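Local coordinates for alpha-actinin-like protein 1 (Schizosaccharomyces pombe, PDB 5BVR) that binds actin filaments through the paired calponin-homology domains modelled here, and helps form and organise the actin ring during cytokinesis, at residues 62-65 / 69-72; 50-55 / 113-118; 121-126 / 131-136. All blocks are in the same frame, centred on the assembly; numbering follows the deposited sequence.

Contact 1: 62-65 / 69-72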
loop_
_atom_site.group_PDB
_atom_site.type_symbol
_atom_site.label_atom_id
_atom_site.label_comp_id
_atom_site.label_asym_id
_atom_site.label_seq_id
_atom_site.Cartn_x
_atom_site.Cartn_y
_atom_site.Cartn_z
ATOM N N ARG A 62 6.860 -8.084 -25.607
ATOM C CA ARG A 62 5.673 -7.237 -25.501
ATOM C C ARG A 62 4.417 -7.891 -26.099
ATOM O O ARG A 62 3.309 -7.374 -25.920
ATOM C CB ARG A 62 5.950 -5.867 -26.142
ATOM C CG ARG A 62 7.094 -5.118 -25.468
ATOM C CD ARG A 62 7.314 -3.731 -26.052
ATOM N NE ARG A 62 6.138 -2.880 -25.901
ATOM C CZ ARG A 62 5.990 -1.696 -26.486
ATOM N NH1 ARG A 62 6.945 -1.211 -27.275
ATOM N NH2 ARG A 62 4.878 -1.000 -26.290
ATOM N N ASN A 63 4.591 -9.017 -26.793
ATOM C CA ASN A 63 3.479 -9.809 -27.306
ATOM C C ASN A 63 3.692 -11.279 -26.948
ATOM O O ASN A 63 3.859 -12.126 -27.819
ATOM C CB ASN A 63 3.389 -9.633 -28.836
ATOM C CG ASN A 63 2.138 -8.894 -29.287
ATOM O OD1 ASN A 63 1.416 -8.300 -28.491
ATOM N ND2 ASN A 63 1.885 -8.928 -30.595
ATOM N N PRO A 64 3.694 -11.592 -25.647
ATOM C CA PRO A 64 4.087 -12.924 -25.176
ATOM C C PRO A 64 2.944 -13.917 -25.284
ATOM O O PRO A 64 2.397 -14.397 -24.282
ATOM C CB PRO A 64 4.462 -12.669 -23.717
ATOM C CG PRO A 64 3.553 -11.581 -23.313
ATOM C CD PRO A 64 3.437 -10.681 -24.517
ATOM N N ARG A 65 2.615 -14.224 -26.532
ATOM C CA ARG A 65 1.520 -15.108 -26.859
ATOM C C ARG A 65 1.813 -16.547 -26.437
ATOM O O ARG A 65 0.907 -17.280 -26.052
ATOM C CB ARG A 65 1.258 -15.029 -28.363
ATOM C CG ARG A 65 0.057 -15.807 -28.793
ATOM C CD ARG A 65 -0.466 -15.332 -30.129
ATOM N NE ARG A 65 -1.580 -16.165 -30.568
ATOM C CZ ARG A 65 -1.451 -17.269 -31.294
ATOM N NH1 ARG A 65 -0.249 -17.688 -31.685
ATOM N NH2 ARG A 65 -2.535 -17.956 -31.638
ATOM N N HIS A 69 7.495 -17.268 -23.540
ATOM C CA HIS A 69 7.787 -15.835 -23.455
ATOM C C HIS A 69 7.192 -15.196 -22.215
ATOM O O HIS A 69 7.740 -14.227 -21.701
ATOM C CB HIS A 69 7.331 -15.152 -24.728
ATOM C CG HIS A 69 8.118 -15.604 -25.917
ATOM N ND1 HIS A 69 7.543 -15.959 -27.118
ATOM C CD2 HIS A 69 9.447 -15.815 -26.056
ATOM C CE1 HIS A 69 8.489 -16.342 -27.958
ATOM N NE2 HIS A 69 9.655 -16.265 -27.339
ATOM N N ARG A 70 6.096 -15.750 -21.708
ATOM C CA ARG A 70 5.539 -15.270 -20.448
ATOM C C ARG A 70 6.481 -15.658 -19.328
ATOM O O ARG A 70 6.775 -14.854 -18.445
ATOM C CB ARG A 70 4.125 -15.836 -20.227
ATOM C CG ARG A 70 3.130 -15.373 -21.299
ATOM C CD ARG A 70 1.655 -15.643 -20.975
ATOM N NE ARG A 70 1.298 -17.051 -20.989
ATOM C CZ ARG A 70 0.922 -17.724 -22.075
ATOM N NH1 ARG A 70 0.870 -17.124 -23.259
ATOM N NH2 ARG A 70 0.604 -19.012 -21.977
ATOM N N LEU A 71 6.951 -16.899 -19.340
ATOM C CA LEU A 71 7.928 -17.328 -18.364
ATOM C C LEU A 71 9.191 -16.467 -18.437
ATOM O O LEU A 71 9.712 -16.058 -17.407
ATOM C CB LEU A 71 8.278 -18.801 -18.536
ATOM C CG LEU A 71 7.152 -19.782 -18.181
ATOM C CD1 LEU A 71 7.473 -21.163 -18.738
ATOM C CD2 LEU A 71 6.919 -19.876 -16.677
ATOM N N GLU A 72 9.654 -16.147 -19.642
ATOM C CA GLU A 72 10.834 -15.300 -19.785
ATOM C C GLU A 72 10.617 -13.944 -19.126
ATOM O O GLU A 72 11.493 -13.445 -18.402
ATOM C CB GLU A 72 11.200 -15.091 -21.265
ATOM C CG GLU A 72 11.897 -16.249 -21.931
ATOM C CD GLU A 72 12.118 -15.993 -23.411
ATOM O OE1 GLU A 72 11.794 -14.883 -23.884
ATOM O OE2 GLU A 72 12.595 -16.910 -24.096
HETATM O O HOH W 1 4.938 -15.353 -27.924
#
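P64 and H69 bring the two backbones closest, with their CA atoms 5.0 Å apart, where an irregular loop runs into the opening turns of helix 67-83. P64 is the centre of an inverse gamma turn: the N-H of R65 reaches back to the carbonyl of N63, N to O 2.8 Å. The carbonyl oxygens of P64 and R65, the centre and last residues of the turn, are both taken up by one side chain of the helix, R70. Its chain bends at chi3 (-69°), and that bend carries NH1 round to the two acceptors. NH1 donates to P64 O at 3.3 Å, fairly straight at 152°, and to R65 O at 2.8 Å, more bent at 130°. R65 O sits in the guanidinium plane, but NH1 stands above the carbonyl plane of R65 instead of along a lone pair. The aliphatic part of R70 takes part too, its CG packing 3.2 Å from P64 O. Beside it, the proline CB rests on the CB of H69 at 3.9 Å, while the imidazole leads away from the loop; H69 ND1 is hydrogen-bonded to a water, 2.8 Å away, which in turn donates weakly to N63 O. A leucine in place of R70 would probably leave the P64 and R65 carbonyls without their shared donor and the loop less firmly tied to the helix. The contact lies at the surface of the first calponin-homology domain. N61, just before the loop segment, bonds through ND2 to H69 O and E72 OE1, and D41 lies against both P64 and R70. L71, next to R70 in the helix, packs on P93 and V97, joining this end of helix 67-83 to helix 93-97.

Contact 2: 50-55 / 113-118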
loop_
_atom_site.group_PDB
_atom_site.type_symbol
_atom_site.label_atom_id
_atom_site.label_comp_id
_atom_site.label_asym_id
_atom_site.label_seq_id
_atom_site.Cartn_x
_atom_site.Cartn_y
_atom_site.Cartn_z
ATOM N N GLU A 50 9.862 -1.085 -12.951
ATOM C CA GLU A 50 10.529 0.082 -13.519
ATOM C C GLU A 50 10.090 1.344 -12.781
ATOM O O GLU A 50 10.907 2.219 -12.489
ATOM C CB GLU A 50 10.226 0.199 -15.011
ATOM C CG GLU A 50 10.957 -0.847 -15.844
ATOM C CD GLU A 50 10.747 -0.696 -17.337
ATOM O OE1 GLU A 50 9.642 -0.269 -17.752
ATOM O OE2 GLU A 50 11.693 -1.018 -18.096
ATOM N N ILE A 51 8.805 1.407 -12.457
ATOM C CA ILE A 51 8.213 2.567 -11.803
ATOM C C ILE A 51 8.678 2.715 -10.360
ATOM O O ILE A 51 9.181 3.777 -9.954
ATOM C CB ILE A 51 6.668 2.505 -11.867
ATOM C CG1 ILE A 51 6.197 2.565 -13.331
ATOM C CG2 ILE A 51 6.027 3.658 -11.056
ATOM C CD1 ILE A 51 4.747 2.218 -13.537
ATOM N N ILE A 52 8.496 1.673 -9.559
ATOM C CA ILE A 52 8.826 1.778 -8.140
ATOM C C ILE A 52 10.329 1.687 -7.890
ATOM O O ILE A 52 10.821 2.194 -6.873
ATOM C CB ILE A 52 8.044 0.757 -7.286
ATOM C CG1 ILE A 52 8.460 -0.692 -7.610
ATOM C CG2 ILE A 52 6.544 0.944 -7.492
ATOM C CD1 ILE A 52 7.695 -1.776 -6.853
ATOM N N GLY A 53 11.045 1.045 -8.804
ATOM C CA GLY A 53 12.486 0.894 -8.713
ATOM C C GLY A 53 13.280 2.000 -9.405
ATOM O O GLY A 53 14.492 2.054 -9.246
ATOM N N ASP A 54 12.604 2.855 -10.174
ATOM C CA ASP A 54 13.264 3.958 -10.897
ATOM C C ASP A 54 14.394 3.420 -11.761
ATOM O O ASP A 54 15.517 3.931 -11.764
ATOM C CB ASP A 54 13.769 5.016 -9.914
ATOM C CG ASP A 54 14.341 6.236 -10.608
ATOM O OD1 ASP A 54 13.902 6.548 -11.735
ATOM O OD2 ASP A 54 15.242 6.872 -10.018
ATOM N N GLU A 55 14.092 2.380 -12.520
ATOM C CA GLU A 55 15.084 1.807 -13.421
ATOM C C GLU A 55 14.464 1.319 -14.713
ATOM O O GLU A 55 13.307 0.939 -14.762
ATOM C CB GLU A 55 15.812 0.646 -12.754
ATOM C CG GLU A 55 16.674 1.043 -11.591
ATOM C CD GLU A 55 17.372 -0.146 -10.987
ATOM O OE1 GLU A 55 18.165 -0.787 -11.713
ATOM O OE2 GLU A 55 17.104 -0.446 -9.798
ATOM N N LEU A 113 6.779 -3.516 0.775
ATOM C CA LEU A 113 7.663 -3.346 1.922
ATOM C C LEU A 113 8.958 -2.676 1.497
ATOM O O LEU A 113 9.428 -1.743 2.142
ATOM C CB LEU A 113 7.947 -4.702 2.567
ATOM C CG LEU A 113 8.831 -4.646 3.816
ATOM C CD1 LEU A 113 8.241 -3.714 4.881
ATOM C CD2 LEU A 113 9.008 -6.058 4.366
ATOM N N ARG A 114 9.500 -3.089 0.354
ATOM C CA ARG A 114 10.787 -2.571 -0.043
ATOM C C ARG A 114 10.672 -1.160 -0.596
ATOM O O ARG A 114 11.485 -0.287 -0.276
ATOM C CB ARG A 114 11.421 -3.472 -1.096
ATOM C CG ARG A 114 12.678 -2.921 -1.728
ATOM C CD ARG A 114 13.817 -2.673 -0.763
ATOM N NE ARG A 114 15.019 -2.355 -1.524
ATOM C CZ ARG A 114 15.280 -1.161 -2.047
ATOM N NH1 ARG A 114 14.439 -0.145 -1.872
ATOM N NH2 ARG A 114 16.393 -0.977 -2.743
ATOM N N PHE A 115 9.664 -0.925 -1.425
ATOM C CA PHE A 115 9.630 0.309 -2.202
ATOM C C PHE A 115 8.740 1.400 -1.621
ATOM O O PHE A 115 8.796 2.553 -2.041
ATOM C CB PHE A 115 9.270 0.007 -3.659
ATOM C CG PHE A 115 10.329 -0.766 -4.373
ATOM C CD1 PHE A 115 11.503 -0.131 -4.761
ATOM C CD2 PHE A 115 10.182 -2.116 -4.607
ATOM C CE1 PHE A 115 12.506 -0.848 -5.391
ATOM C CE2 PHE A 115 11.174 -2.836 -5.241
ATOM C CZ PHE A 115 12.342 -2.190 -5.647
ATOM N N THR A 116 7.921 1.047 -0.643
ATOM C CA THR A 116 7.050 2.016 0.006
ATOM C C THR A 116 7.356 2.193 1.484
ATOM O O THR A 116 7.139 3.254 2.023
ATOM C CB THR A 116 5.573 1.589 -0.162
ATOM O OG1 THR A 116 5.208 1.675 -1.547
ATOM C CG2 THR A 116 4.617 2.427 0.643
ATOM N N ILE A 117 7.806 1.148 2.156
ATOM C CA ILE A 117 7.970 1.219 3.593
ATOM C C ILE A 117 9.416 1.265 4.058
ATOM O O ILE A 117 9.718 1.942 5.003
ATOM C CB ILE A 117 7.184 0.089 4.248
ATOM C CG1 ILE A 117 5.687 0.405 4.061
ATOM C CG2 ILE A 117 7.520 -0.060 5.734
ATOM C CD1 ILE A 117 4.776 -0.646 4.502
ATOM N N ALA A 118 10.317 0.572 3.367
ATOM C CA ALA A 118 11.681 0.452 3.876
ATOM C C ALA A 118 12.380 1.798 4.114
ATOM O O ALA A 118 13.143 1.923 5.066
ATOM C CB ALA A 118 12.513 -0.401 2.938
HETATM O O HOH W 2 9.257 3.634 -4.941
#
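The ring of F115 is held between two aliphatic chains. I52 CG1 lies over one face, offset toward the rim, in a CH-pi contact 4.0 Å from the ring centroid and 22° off the normal. On the opposite face CG of the adjacent R114 sits over the centre, 3.8 Å above the plane. R114 then carries its guanidinium onward, and one face of that group is met by F115 CE1. On the I52 side, I52 O comes 3.2 Å from F115 CD1, well out of the ring plane, and G53 CA approaches F115 CE1 obliquely at 3.8 Å. The isoleucine and the ring cross at about a right angle. I52 has CG1 between its backbone N and carbonyl carbon (chi1 66°), which lays that branch over the phenyl face and lets I52 CD1 continue to F115 CD2, 3.4 Å away. Both segments lie at or near helix ends: 43-53 finishes here, with D54 leaving helical geometry at positive phi, and the last part of helix 101-117 contains a wider pi-type turn at 113-117. Where they meet, a single water donates to I52 O at 2.9 Å and to F115 O at 3.1 Å, giving both carbonyls a partner. Further round, I52 also packs on W19 and K23 of helix 11-25, while M86 touches F115 and R114. T116 and I117 turn instead to helix 217-234 of the second calponin-homology domain, where T116 O bonds to H229 NE2. The direct joining is therefore mainly apolar, with the I52 carbonyl oxygen also set against a ring C-H, and the polar link is made through water. Packing on both faces by I52 CG1 and R114 CG would probably restrict rotation of the ring.

Contact 3: 121-126 / 131-136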
loop_
_atom_site.group_PDB
_atom_site.type_symbol
_atom_site.label_atom_id
_atom_site.label_comp_id
_atom_site.label_asym_id
_atom_site.label_seq_id
_atom_site.Cartn_x
_atom_site.Cartn_y
_atom_site.Cartn_z
ATOM N N ASN A 121 11.534 6.743 7.675
ATOM C CA ASN A 121 12.472 6.957 8.779
ATOM C C ASN A 121 11.857 7.933 9.777
ATOM O O ASN A 121 11.326 8.972 9.380
ATOM C CB ASN A 121 13.804 7.506 8.242
ATOM C CG ASN A 121 14.927 7.475 9.276
ATOM O OD1 ASN A 121 14.775 7.960 10.398
ATOM N ND2 ASN A 121 16.068 6.902 8.894
ATOM N N GLU A 122 11.907 7.588 11.060
ATOM C CA GLU A 122 11.513 8.502 12.131
ATOM C C GLU A 122 12.433 8.237 13.309
ATOM O O GLU A 122 12.531 7.114 13.776
ATOM C CB GLU A 122 10.035 8.266 12.530
ATOM C CG GLU A 122 9.574 8.982 13.799
ATOM C CD GLU A 122 9.370 10.469 13.622
ATOM O OE1 GLU A 122 9.349 10.951 12.471
ATOM O OE2 GLU A 122 9.243 11.173 14.656
ATOM N N GLU A 123 13.135 9.280 13.783
ATOM C CA GLU A 123 14.019 9.177 14.956
ATOM C C GLU A 123 15.035 8.040 14.811
ATOM O O GLU A 123 15.458 7.447 15.798
ATOM C CB GLU A 123 13.222 9.049 16.263
ATOM C CG GLU A 123 12.386 10.288 16.597
ATOM C CD GLU A 123 11.725 10.232 17.955
ATOM O OE1 GLU A 123 11.894 9.230 18.680
ATOM O OE2 GLU A 123 11.038 11.209 18.305
ATOM N N GLY A 124 15.447 7.769 13.571
ATOM C CA GLY A 124 16.449 6.755 13.325
ATOM C C GLY A 124 15.913 5.344 13.200
ATOM O O GLY A 124 16.664 4.424 12.880
ATOM N N LEU A 125 14.622 5.175 13.453
ATOM C CA LEU A 125 13.959 3.908 13.166
ATOM C C LEU A 125 13.516 3.913 11.725
ATOM O O LEU A 125 13.120 4.936 11.204
ATOM C CB LEU A 125 12.725 3.718 14.044
ATOM C CG LEU A 125 12.936 3.643 15.558
ATOM C CD1 LEU A 125 11.641 3.211 16.229
ATOM C CD2 LEU A 125 14.105 2.705 15.915
ATOM N N THR A 126 13.540 2.740 11.095
ATOM C CA THR A 126 13.195 2.643 9.677
ATOM C C THR A 126 12.089 1.641 9.450
ATOM O O THR A 126 11.757 0.836 10.330
ATOM C CB THR A 126 14.397 2.240 8.805
ATOM O OG1 THR A 126 14.824 0.931 9.169
ATOM C CG2 THR A 126 15.547 3.199 8.984
ATOM N N LEU A 131 7.590 3.706 10.670
ATOM C CA LEU A 131 6.247 4.160 10.370
ATOM C C LEU A 131 5.378 4.157 11.622
ATOM O O LEU A 131 4.639 5.109 11.866
ATOM C CB LEU A 131 5.645 3.287 9.274
ATOM C CG LEU A 131 4.227 3.693 8.861
ATOM C CD1 LEU A 131 4.169 5.132 8.338
ATOM C CD2 LEU A 131 3.673 2.729 7.820
ATOM N N LEU A 132 5.502 3.127 12.456
ATOM C CA LEU A 132 4.719 3.073 13.684
ATOM C C LEU A 132 5.093 4.237 14.587
ATOM O O LEU A 132 4.233 4.932 15.121
ATOM C CB LEU A 132 4.918 1.739 14.416
ATOM C CG LEU A 132 3.987 1.568 15.601
ATOM C CD1 LEU A 132 2.541 1.442 15.139
ATOM C CD2 LEU A 132 4.426 0.362 16.415
ATOM N N LEU A 133 6.394 4.432 14.785
ATOM C CA LEU A 133 6.836 5.529 15.646
ATOM C C LEU A 133 6.355 6.886 15.110
ATOM O O LEU A 133 5.914 7.715 15.892
ATOM C CB LEU A 133 8.348 5.502 15.820
ATOM C CG LEU A 133 8.878 6.572 16.765
ATOM C CD1 LEU A 133 8.243 6.476 18.128
ATOM C CD2 LEU A 133 10.389 6.435 16.891
ATOM N N TRP A 134 6.419 7.107 13.796
ATOM C CA TRP A 134 5.888 8.329 13.208
ATOM C C TRP A 134 4.420 8.527 13.577
ATOM O O TRP A 134 4.010 9.605 14.000
ATOM C CB TRP A 134 6.080 8.309 11.696
ATOM C CG TRP A 134 5.564 9.508 10.974
ATOM C CD1 TRP A 134 6.243 10.678 10.740
ATOM C CD2 TRP A 134 4.283 9.660 10.343
ATOM N NE1 TRP A 134 5.467 11.535 10.002
ATOM C CE2 TRP A 134 4.260 10.935 9.748
ATOM C CE3 TRP A 134 3.162 8.835 10.202
ATOM C CZ2 TRP A 134 3.164 11.409 9.061
ATOM C CZ3 TRP A 134 2.076 9.320 9.496
ATOM C CH2 TRP A 134 2.088 10.587 8.935
ATOM N N CYS A 135 3.633 7.472 13.459
ATOM C CA CYS A 135 2.224 7.560 13.825
ATOM C C CYS A 135 2.058 7.908 15.291
ATOM O O CYS A 135 1.204 8.711 15.644
ATOM C CB CYS A 135 1.533 6.237 13.540
ATOM S SG CYS A 135 1.343 5.834 11.766
ATOM N N GLN A 136 2.856 7.281 16.138
ATOM C CA GLN A 136 2.794 7.566 17.571
ATOM C C GLN A 136 3.160 9.007 17.903
ATOM O O GLN A 136 2.470 9.665 18.698
ATOM C CB GLN A 136 3.687 6.594 18.349
ATOM C CG GLN A 136 3.215 5.168 18.248
ATOM C CD GLN A 136 4.187 4.162 18.834
ATOM O OE1 GLN A 136 5.395 4.390 18.904
ATOM N NE2 GLN A 136 3.658 3.017 19.241
#
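E122 and W134 mark the nearest approach of the backbones, CA to CA 5.7 Å, where a small beta hairpin lies against helix 127-138 of the second calponin-homology domain. The hairpin turns through a type I' beta turn from E122 to L125, and these two residues exchange backbone bonds, E122 N to L125 O and L125 N to E122 O. L133 is the helix residue that the hairpin touches most. Its CD2 meets L125 CD1 at 3.5 Å, and the two leucines cross at about a right angle. E123 OE1 lies 3.6 Å from L133 CD2, and E123 CB is near the same methyl as well, at 3.9 Å. That carboxylate has its strong partner elsewhere: OE2 forms a salt bridge to R137 NE, one turn further along the helix. E122 lies over the helix backbone, its CG 3.7 Å from W134 N. CG is anti to the backbone N, and the chain then bends at chi2 (74°) to bring OE1 to the indole edge, in the ring plane, 3.6 Å from W134 CD1. The carboxylate and ring planes stand 73° apart, so the meeting is one oxygen against a C-H edge and not a stack. W134 also meets F228 of helix 217-234 edge-to-face, and a bound zinc ion lies about 6 Å from its side chain. L131, turned away from the hairpin, packs on V224 and F228 of that same helix. At the tip, G124 has backbone angles that would jam a side chain against the carbonyl O of E123. The turn is braced there by an Asx motif: N121 OD1 accepts from G124 N at 3.2 Å with an N-H...O angle of 137°.

All three are surface contacts, but they differ in depth and chemistry. Contact 1 lies farthest out, about 28 Å from the chain centre, and is the one closed by direct hydrogen bonds between its segments. Contact 2, about 11 Å from the centre, is mainly apolar and water-bridged. It shares the first calponin-homology domain with contact 1, and their helices 43-53 and 67-83 are consecutive. Contact 3, on the other side of the centre from contact 1, is local like it, a turn laid on a nearby helix, but packs leucines and glutamate stems. Contacts 2 and 3 touch through A118 O and T126 CB, 4.0 Å apart, where helix 101-117 leads into the hairpin.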